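Side-chain contacts in putative carboxynorspermidine decarboxylase protein (Sinorhizobium meliloti, PDB 3MT1), which probably catalyses the pyridoxal 5'-phosphate-dependent decarboxylation of carboxynorspermidine and carboxyspermidine, yielding norspermidine and spermidine: residues G198-T203 with D210-R215; R217-S220 with Q226-L229; C165-F170 with D174-E179. All blocks are in the same frame, centred on the assembly; numbering follows the deposited sequence.

Contact 1: G198-T203 with D210-R215; sequences GGIHFT and DAFSAR. With SO4 (sulfate ion), chain D.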
loop_
_atom_site.group_PDB
_atom_site.type_symbol
_atom_site.label_atom_id
_atom_site.label_comp_id
_atom_site.label_asym_id
_atom_site.label_seq_id
_atom_site.Cartn_x
_atom_site.Cartn_y
_atom_site.Cartn_z
ATOM N N GLY B 198 9.669 0.135 -20.883
ATOM C CA GLY B 198 10.529 0.786 -19.932
ATOM C C GLY B 198 11.541 -0.193 -19.387
ATOM O O GLY B 198 11.959 -1.135 -20.067
ATOM N N GLY B 199 11.944 0.028 -18.148
ATOM C CA GLY B 199 12.911 -0.842 -17.512
ATOM C C GLY B 199 14.314 -0.639 -18.029
ATOM O O GLY B 199 15.212 -1.386 -17.640
ATOM N N ILE B 200 14.511 0.351 -18.906
ATOM C CA ILE B 200 15.843 0.607 -19.506
ATOM C C ILE B 200 16.465 1.854 -18.892
ATOM O O ILE B 200 15.962 2.964 -19.116
ATOM C CB ILE B 200 15.804 0.810 -21.096
ATOM C CG1 ILE B 200 14.850 -0.167 -21.797
ATOM C CG2 ILE B 200 17.239 0.730 -21.712
ATOM C CD1 ILE B 200 14.378 0.331 -23.183
ATOM N N HIS B 201 17.573 1.685 -18.178
ATOM C CA HIS B 201 18.137 2.777 -17.367
ATOM C C HIS B 201 19.134 3.637 -18.129
ATOM O O HIS B 201 20.316 3.728 -17.747
ATOM C CB HIS B 201 18.747 2.221 -16.071
ATOM C CG HIS B 201 18.542 3.104 -14.881
ATOM N ND1 HIS B 201 19.521 3.950 -14.399
ATOM C CD2 HIS B 201 17.459 3.289 -14.086
ATOM C CE1 HIS B 201 19.059 4.601 -13.346
ATOM N NE2 HIS B 201 17.804 4.222 -13.140
ATOM N N PHE B 202 18.653 4.266 -19.213
ATOM C CA PHE B 202 19.517 5.073 -20.076
ATOM C C PHE B 202 19.853 6.472 -19.572
ATOM O O PHE B 202 20.710 7.143 -20.144
ATOM C CB PHE B 202 19.019 5.119 -21.516
ATOM C CG PHE B 202 17.664 5.705 -21.669
ATOM C CD1 PHE B 202 17.511 7.072 -21.911
ATOM C CD2 PHE B 202 16.536 4.897 -21.588
ATOM C CE1 PHE B 202 16.260 7.629 -22.064
ATOM C CE2 PHE B 202 15.266 5.448 -21.728
ATOM C CZ PHE B 202 15.126 6.827 -21.971
ATOM N N THR B 203 19.187 6.898 -18.508
ATOM C CA THR B 203 19.488 8.152 -17.814
ATOM C C THR B 203 20.528 7.975 -16.690
ATOM O O THR B 203 20.870 8.941 -15.998
ATOM C CB THR B 203 18.196 8.803 -17.179
ATOM O OG1 THR B 203 17.581 7.882 -16.264
ATOM C CG2 THR B 203 17.181 9.214 -18.247
ATOM N N ASP B 210 24.680 7.449 -26.581
ATOM C CA ASP B 210 24.828 7.701 -28.020
ATOM C C ASP B 210 24.916 6.419 -28.823
ATOM O O ASP B 210 24.305 6.306 -29.877
ATOM C CB ASP B 210 26.037 8.584 -28.276
ATOM C CG ASP B 210 25.860 9.986 -27.707
ATOM O OD1 ASP B 210 24.975 10.737 -28.202
ATOM O OD2 ASP B 210 26.610 10.332 -26.763
ATOM N N ALA B 211 25.665 5.454 -28.319
ATOM C CA ALA B 211 25.560 4.098 -28.816
ATOM C C ALA B 211 24.078 3.639 -28.810
ATOM O O ALA B 211 23.552 3.163 -29.812
ATOM C CB ALA B 211 26.431 3.167 -27.960
ATOM N N PHE B 212 23.406 3.803 -27.682
ATOM C CA PHE B 212 21.993 3.423 -27.524
ATOM C C PHE B 212 21.019 4.139 -28.488
ATOM O O PHE B 212 20.101 3.505 -29.012
ATOM C CB PHE B 212 21.608 3.654 -26.068
ATOM C CG PHE B 212 20.150 3.591 -25.789
ATOM C CD1 PHE B 212 19.503 2.370 -25.659
ATOM C CD2 PHE B 212 19.422 4.762 -25.586
ATOM C CE1 PHE B 212 18.150 2.305 -25.355
ATOM C CE2 PHE B 212 18.067 4.707 -25.294
ATOM C CZ PHE B 212 17.430 3.470 -25.168
ATOM N N SER B 213 21.226 5.446 -28.685
ATOM C CA SER B 213 20.529 6.235 -29.712
ATOM C C SER B 213 20.753 5.695 -31.113
ATOM O O SER B 213 19.826 5.641 -31.921
ATOM C CB SER B 213 21.007 7.685 -29.700
ATOM O OG SER B 213 20.545 8.357 -28.538
ATOM N N ALA B 214 21.995 5.302 -31.388
ATOM C CA ALA B 214 22.389 4.792 -32.700
ATOM C C ALA B 214 21.750 3.432 -32.955
ATOM O O ALA B 214 21.376 3.104 -34.075
ATOM C CB ALA B 214 23.887 4.689 -32.779
ATOM N N ARG B 215 21.621 2.643 -31.902
ATOM C CA ARG B 215 20.984 1.345 -32.009
ATOM C C ARG B 215 19.465 1.513 -32.221
ATOM O O ARG B 215 18.845 0.715 -32.935
ATOM C CB ARG B 215 21.302 0.495 -30.766
ATOM C CG ARG B 215 20.647 -0.866 -30.755
ATOM C CD ARG B 215 21.230 -1.787 -31.841
ATOM N NE ARG B 215 20.569 -3.103 -31.903
ATOM C CZ ARG B 215 19.599 -3.416 -32.766
ATOM N NH1 ARG B 215 19.153 -2.519 -33.635
ATOM N NH2 ARG B 215 19.070 -4.627 -32.761
HETATM S S SO4 D . 9.991 1.267 -15.407
HETATM O O1 SO4 D . 10.724 0.047 -15.101
HETATM O O2 SO4 D . 9.831 2.086 -14.219
HETATM O O3 SO4 D . 10.824 1.973 -16.388
HETATM O O4 SO4 D . 8.684 0.972 -16.012
#
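With CG turned anti to the backbone N (chi1 168°), Phe-212 sends its ring from helix 209-223 toward the loop 198-203, while Phe-202 holds its CG between backbone N and carbonyl carbon (chi1 61°) and offers a ring face in return. The planes are within 19° of parallel, yet the rings are strongly offset, centroids 5.2 Å apart, and little of one lies over the other. What meets instead is rim against face: Phe-212 CE2 rests over the Phe-202 ring, 3.8 Å from its CG, and Phe-202 CB makes a CH-pi contact over the Phe-212 face. Ile-200 brings its CG2 branch to 4.1 Å from Phe-212 CE1, adding to a buried apolar cluster. On the side of the sulfate, Gly-199 N donates a nearly straight 2.9 Å hydrogen bond to sulfate O3. Gly-232 N, Glu-233 N and Tyr-324 OH also bind this ion, which probably marks the cofactor's phosphate position, as in related decarboxylases. Ile-200 and Phe-202 lean further on Leu-229 of strand 226-229, Phe-202 on Val-24 of helix 11-28, and Phe-212 meets Phe-173 of helix 170-190 edge-to-face.

Contact 2: R217-S220 with Q226-L229; sequences RAFS and QIYL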
loop_
_atom_site.group_PDB
_atom_site.type_symbol
_atom_site.label_atom_id
_atom_site.label_comp_id
_atom_site.label_asym_id
_atom_site.label_seq_id
_atom_site.Cartn_x
_atom_site.Cartn_y
_atom_site.Cartn_z
ATOM N N ARG B 217 18.125 4.192 -33.761
ATOM C CA ARG B 217 18.041 4.622 -35.153
ATOM C C ARG B 217 17.961 3.441 -36.122
ATOM O O ARG B 217 17.113 3.417 -37.020
ATOM C CB ARG B 217 19.228 5.514 -35.525
ATOM C CG ARG B 217 18.996 7.009 -35.313
ATOM C CD ARG B 217 19.320 7.853 -36.558
ATOM N NE ARG B 217 19.078 9.272 -36.296
ATOM C CZ ARG B 217 17.901 9.886 -36.429
ATOM N NH1 ARG B 217 16.828 9.224 -36.838
ATOM N NH2 ARG B 217 17.782 11.176 -36.143
ATOM N N ALA B 218 18.845 2.468 -35.926
ATOM C CA ALA B 218 18.989 1.347 -36.857
ATOM C C ALA B 218 17.761 0.416 -36.855
ATOM O O ALA B 218 17.349 -0.113 -37.893
ATOM C CB ALA B 218 20.260 0.583 -36.564
ATOM N N PHE B 219 17.172 0.222 -35.688
ATOM C CA PHE B 219 15.960 -0.556 -35.607
ATOM C C PHE B 219 14.840 0.184 -36.332
ATOM O O PHE B 219 14.105 -0.408 -37.107
ATOM C CB PHE B 219 15.571 -0.785 -34.157
ATOM C CG PHE B 219 14.355 -1.624 -33.994
ATOM C CD1 PHE B 219 13.090 -1.048 -34.028
ATOM C CD2 PHE B 219 14.470 -3.001 -33.801
ATOM C CE1 PHE B 219 11.956 -1.832 -33.882
ATOM C CE2 PHE B 219 13.348 -3.800 -33.660
ATOM C CZ PHE B 219 12.084 -3.219 -33.699
ATOM N N SER B 220 14.718 1.481 -36.073
ATOM C CA SER B 220 13.678 2.286 -36.672
ATOM C C SER B 220 13.888 2.418 -38.178
ATOM O O SER B 220 12.919 2.488 -38.930
ATOM C CB SER B 220 13.638 3.661 -36.008
ATOM O OG SER B 220 12.929 4.590 -36.812
ATOM N N GLN B 226 7.980 4.101 -36.077
ATOM C CA GLN B 226 8.296 5.042 -35.003
ATOM C C GLN B 226 8.506 4.288 -33.660
ATOM O O GLN B 226 7.684 3.450 -33.255
ATOM C CB GLN B 226 7.207 6.107 -34.868
ATOM C CG GLN B 226 7.393 7.015 -33.665
ATOM C CD GLN B 226 8.525 8.029 -33.855
ATOM O OE1 GLN B 226 8.569 8.740 -34.871
ATOM N NE2 GLN B 226 9.427 8.121 -32.860
ATOM N N ILE B 227 9.618 4.577 -32.991
ATOM C CA ILE B 227 9.883 3.952 -31.719
ATOM C C ILE B 227 9.338 4.807 -30.593
ATOM O O ILE B 227 9.465 6.033 -30.596
ATOM C CB ILE B 227 11.386 3.648 -31.509
ATOM C CG1 ILE B 227 11.848 2.555 -32.470
ATOM C CG2 ILE B 227 11.657 3.157 -30.064
ATOM C CD1 ILE B 227 13.333 2.293 -32.392
ATOM N N TYR B 228 8.697 4.123 -29.654
ATOM C CA TYR B 228 8.329 4.672 -28.341
ATOM C C TYR B 228 9.138 4.031 -27.222
ATOM O O TYR B 228 9.345 2.818 -27.196
ATOM C CB TYR B 228 6.849 4.495 -28.080
ATOM C CG TYR B 228 6.048 5.382 -28.969
ATOM C CD1 TYR B 228 5.727 6.689 -28.585
ATOM C CD2 TYR B 228 5.624 4.927 -30.206
ATOM C CE1 TYR B 228 4.978 7.515 -29.415
ATOM C CE2 TYR B 228 4.882 5.738 -31.044
ATOM C CZ TYR B 228 4.567 7.028 -30.660
ATOM O OH TYR B 228 3.846 7.813 -31.543
ATOM N N LEU B 229 9.618 4.868 -26.321
ATOM C CA LEU B 229 10.195 4.418 -25.095
ATOM C C LEU B 229 9.194 4.791 -24.019
ATOM O O LEU B 229 8.501 5.812 -24.146
ATOM C CB LEU B 229 11.513 5.119 -24.867
ATOM C CG LEU B 229 12.685 4.792 -25.792
ATOM C CD1 LEU B 229 13.822 5.723 -25.488
ATOM C CD2 LEU B 229 13.158 3.342 -25.664
#
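Within the last beta-alpha-beta unit of the barrel, Ile-227 of strand 226-229 packs against Phe-219 and Ser-220 of the helix that leads into it. One methyl carries most of the contact: Ile-227 CD1 lies 3.7 Å from Phe-219 CD1 and 3.9 Å from Ser-220 CB. It gets there because CG1 stands anti to the carbonyl carbon (chi1 -68°) and the chain then runs on extended, making CD1 the leading atom. The methyl meets the phenyl ring obliquely, with Ile-227 CG1 following behind at 4.1 Å from both Phe-219 CD1 and Ser-220 CB. Helix 209-223 thus covers the outer surface of the eighth strand in a TIM-type barrel, the fold of the cofactor-binding domain in this decarboxylase family. Ser-220 contributes carbon to the interface, while its OG is hydrogen-bonded to Val-225 O, tying the last turns of the helix to the entry of the strand. On the strand, the Gln-226 side chain folds back along its own backbone, and NE2 donates to Ile-227 O over 3.1 Å at a straight 168°. The acceptor lies close to the amide plane of Gln-226, and the same NE2 also bonds to Gly-29 O, so two carbonyls fix the rotation of the amide. Phe-219 extends the apolar layer along the barrel's exterior to Leu-177 and Ile-188 of helix 170-190.

Contact 3: C165-F170 with D174-E179; sequences CENKDF and DRMLGE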
loop_
_atom_site.group_PDB
_atom_site.type_symbol
_atom_site.label_atom_id
_atom_site.label_comp_id
_atom_site.label_asym_id
_atom_site.label_seq_id
_atom_site.Cartn_x
_atom_site.Cartn_y
_atom_site.Cartn_z
ATOM N N CYS B 165 13.809 -4.750 -17.448
ATOM C CA CYS B 165 13.345 -4.498 -16.113
ATOM C C CYS B 165 14.167 -3.499 -15.311
ATOM O O CYS B 165 13.733 -2.390 -15.077
ATOM C CB CYS B 165 13.160 -5.804 -15.368
ATOM S SG CYS B 165 12.138 -5.537 -13.905
ATOM N N GLU B 166 15.346 -3.868 -14.862
ATOM C CA GLU B 166 16.148 -2.883 -14.160
ATOM C C GLU B 166 17.343 -2.623 -15.046
ATOM O O GLU B 166 18.404 -2.253 -14.559
ATOM C CB GLU B 166 16.600 -3.422 -12.794
ATOM C CG GLU B 166 17.645 -4.610 -12.847
ATOM C CD GLU B 166 17.421 -5.686 -11.753
ATOM O OE1 GLU B 166 18.346 -6.508 -11.499
ATOM O OE2 GLU B 166 16.321 -5.713 -11.166
ATOM N N ASN B 167 17.151 -2.811 -16.349
ATOM C CA ASN B 167 18.236 -2.965 -17.293
ATOM C C ASN B 167 19.158 -1.766 -17.414
ATOM O O ASN B 167 18.861 -0.782 -18.098
ATOM C CB ASN B 167 17.706 -3.399 -18.650
ATOM C CG ASN B 167 18.772 -3.993 -19.515
ATOM O OD1 ASN B 167 19.969 -3.906 -19.218
ATOM N ND2 ASN B 167 18.349 -4.619 -20.598
ATOM N N LYS B 168 20.301 -1.908 -16.761
ATOM C CA LYS B 168 21.247 -0.847 -16.506
ATOM C C LYS B 168 22.454 -1.008 -17.432
ATOM O O LYS B 168 23.398 -0.216 -17.381
ATOM C CB LYS B 168 21.656 -0.949 -15.026
ATOM C CG LYS B 168 22.395 0.242 -14.388
ATOM C CD LYS B 168 22.388 0.137 -12.850
ATOM C CE LYS B 168 21.046 0.620 -12.299
ATOM N NZ LYS B 168 21.044 0.721 -10.804
ATOM N N ASP B 169 22.406 -2.026 -18.295
ATOM C CA ASP B 169 23.530 -2.355 -19.179
ATOM C C ASP B 169 23.125 -2.346 -20.650
ATOM O O ASP B 169 22.165 -3.027 -21.053
ATOM C CB ASP B 169 24.092 -3.714 -18.809
ATOM C CG ASP B 169 25.385 -4.015 -19.505
ATOM O OD1 ASP B 169 26.444 -3.611 -18.976
ATOM O OD2 ASP B 169 25.341 -4.679 -20.563
ATOM N N PHE B 170 23.844 -1.564 -21.453
ATOM C CA PHE B 170 23.454 -1.393 -22.840
ATOM C C PHE B 170 23.596 -2.688 -23.616
ATOM O O PHE B 170 22.716 -3.037 -24.420
ATOM C CB PHE B 170 24.286 -0.328 -23.515
ATOM C CG PHE B 170 24.149 -0.327 -25.005
ATOM C CD1 PHE B 170 22.932 0.035 -25.602
ATOM C CD2 PHE B 170 25.219 -0.694 -25.808
ATOM C CE1 PHE B 170 22.782 0.021 -26.973
ATOM C CE2 PHE B 170 25.097 -0.695 -27.205
ATOM C CZ PHE B 170 23.872 -0.337 -27.788
ATOM N N ASP B 174 20.919 -4.452 -25.862
ATOM C CA ASP B 174 21.223 -4.753 -27.260
ATOM C C ASP B 174 20.843 -6.176 -27.681
ATOM O O ASP B 174 20.258 -6.366 -28.762
ATOM C CB ASP B 174 22.678 -4.497 -27.629
ATOM C CG ASP B 174 22.948 -4.844 -29.081
ATOM O OD1 ASP B 174 22.127 -4.407 -29.943
ATOM O OD2 ASP B 174 23.935 -5.587 -29.348
ATOM N N ARG B 175 21.159 -7.156 -26.829
ATOM C CA ARG B 175 20.779 -8.533 -27.101
ATOM C C ARG B 175 19.284 -8.771 -27.080
ATOM O O ARG B 175 18.772 -9.544 -27.869
ATOM C CB ARG B 175 21.481 -9.481 -26.143
ATOM C CG ARG B 175 22.948 -9.355 -26.305
ATOM C CD ARG B 175 23.670 -10.531 -25.794
ATOM N NE ARG B 175 25.065 -10.445 -26.183
ATOM C CZ ARG B 175 25.574 -11.069 -27.238
ATOM N NH1 ARG B 175 24.782 -11.827 -27.997
ATOM N NH2 ARG B 175 26.874 -10.942 -27.518
HETATM N N MSE B 176 18.574 -8.090 -26.191
HETATM C CA MSE B 176 17.132 -8.303 -26.062
HETATM C C MSE B 176 16.391 -7.769 -27.274
HETATM O O MSE B 176 15.442 -8.383 -27.765
HETATM C CB MSE B 176 16.647 -7.649 -24.797
HETATM C CG MSE B 176 17.462 -8.080 -23.639
HETATM SE SE MSE B 176 16.475 -9.294 -22.549
HETATM C CE MSE B 176 15.932 -7.931 -21.255
ATOM N N LEU B 177 16.850 -6.626 -27.763
ATOM C CA LEU B 177 16.333 -6.077 -28.981
ATOM C C LEU B 177 16.632 -7.034 -30.154
ATOM O O LEU B 177 15.860 -7.133 -31.119
ATOM C CB LEU B 177 16.956 -4.704 -29.210
ATOM C CG LEU B 177 16.348 -3.903 -30.344
ATOM C CD1 LEU B 177 14.832 -3.712 -30.148
ATOM C CD2 LEU B 177 17.081 -2.582 -30.490
ATOM N N GLY B 178 17.750 -7.748 -30.047
ATOM C CA GLY B 178 18.148 -8.698 -31.070
ATOM C C GLY B 178 17.193 -9.868 -31.144
ATOM O O GLY B 178 16.766 -10.239 -32.231
ATOM N N GLU B 179 16.850 -10.441 -29.990
ATOM C CA GLU B 179 15.909 -11.573 -29.932
ATOM C C GLU B 179 14.482 -11.171 -30.313
ATOM O O GLU B 179 13.676 -12.020 -30.723
ATOM C CB GLU B 179 15.955 -12.314 -28.575
ATOM C CG GLU B 179 16.782 -13.640 -28.653
ATOM C CD GLU B 179 16.924 -14.393 -27.315
ATOM O OE1 GLU B 179 16.902 -13.748 -26.232
ATOM O OE2 GLU B 179 17.068 -15.636 -27.361
#
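Phe-170 and Asp-174 make the tight half of this contact, one turn apart at the start of helix 170-190. Asp-174 N donates to Phe-170 O over 2.7 Å, and Asp-174 CB lies over one face of the Phe-170 ring, 4.3 Å from CZ. The carboxylate of Asp-174, its CG anti to the backbone N (chi1 179°), is carried to a salt bridge between OD1 and Arg-215 NE, a charge pairing that probably favours the ionised acid.

The other half is much looser. Asn-167 and Met-176, the latter present as selenomethionine, approach from opposite directions and touch at one point, ND2 to CE, 4.2 Å apart. Two polar bonds hold the Asn-167 amide, with Leu-172 and Phe-173 packed beside it: its OD1 accepts from Asp-169 N at 3.2 Å, and its ND2 is hydrogen-bonded to Asn-164 OD1. An alanine here lacks the amide, which would probably leave Asp-169 N and Asn-164 OD1 without these partners, open a gap beside the Met-176 methyl and let the turn into the helix move more freely. Asp-169, on the solvent side, directs OD2 forward to Leu-172 N, capping the helix.

An aspartate N-cap is a classic helix start; here an Asx turn at Asn-167 leads into it and the Asp-174 N to Phe-170 O bond follows in the first turn, where the loop after barrel strand 158-160 enters helix 170-190.

How the contacts relate
From the N terminus, the three contacts follow one another in series, and none encloses or crosses another. Contact 3 comes first and folds the loop after strand 158-160 onto the first turns of helix 170-190; contact 1 then closes the loop between strand 193-195 and helix 209-223, and contact 2 the short turn from that helix into strand 226-229. They are neighbours in space all the same. His-201 N probably donates to Asn-167 O, joining the loops of contacts 1 and 3. Contacts 1 and 2 share helix 209-223, and Phe-212 CZ packs against Leu-229 CD1; between contacts 2 and 3, helices 209-223 and 170-190 pack together. Together they tie two adjacent outer helices to the closing strand of the barrel.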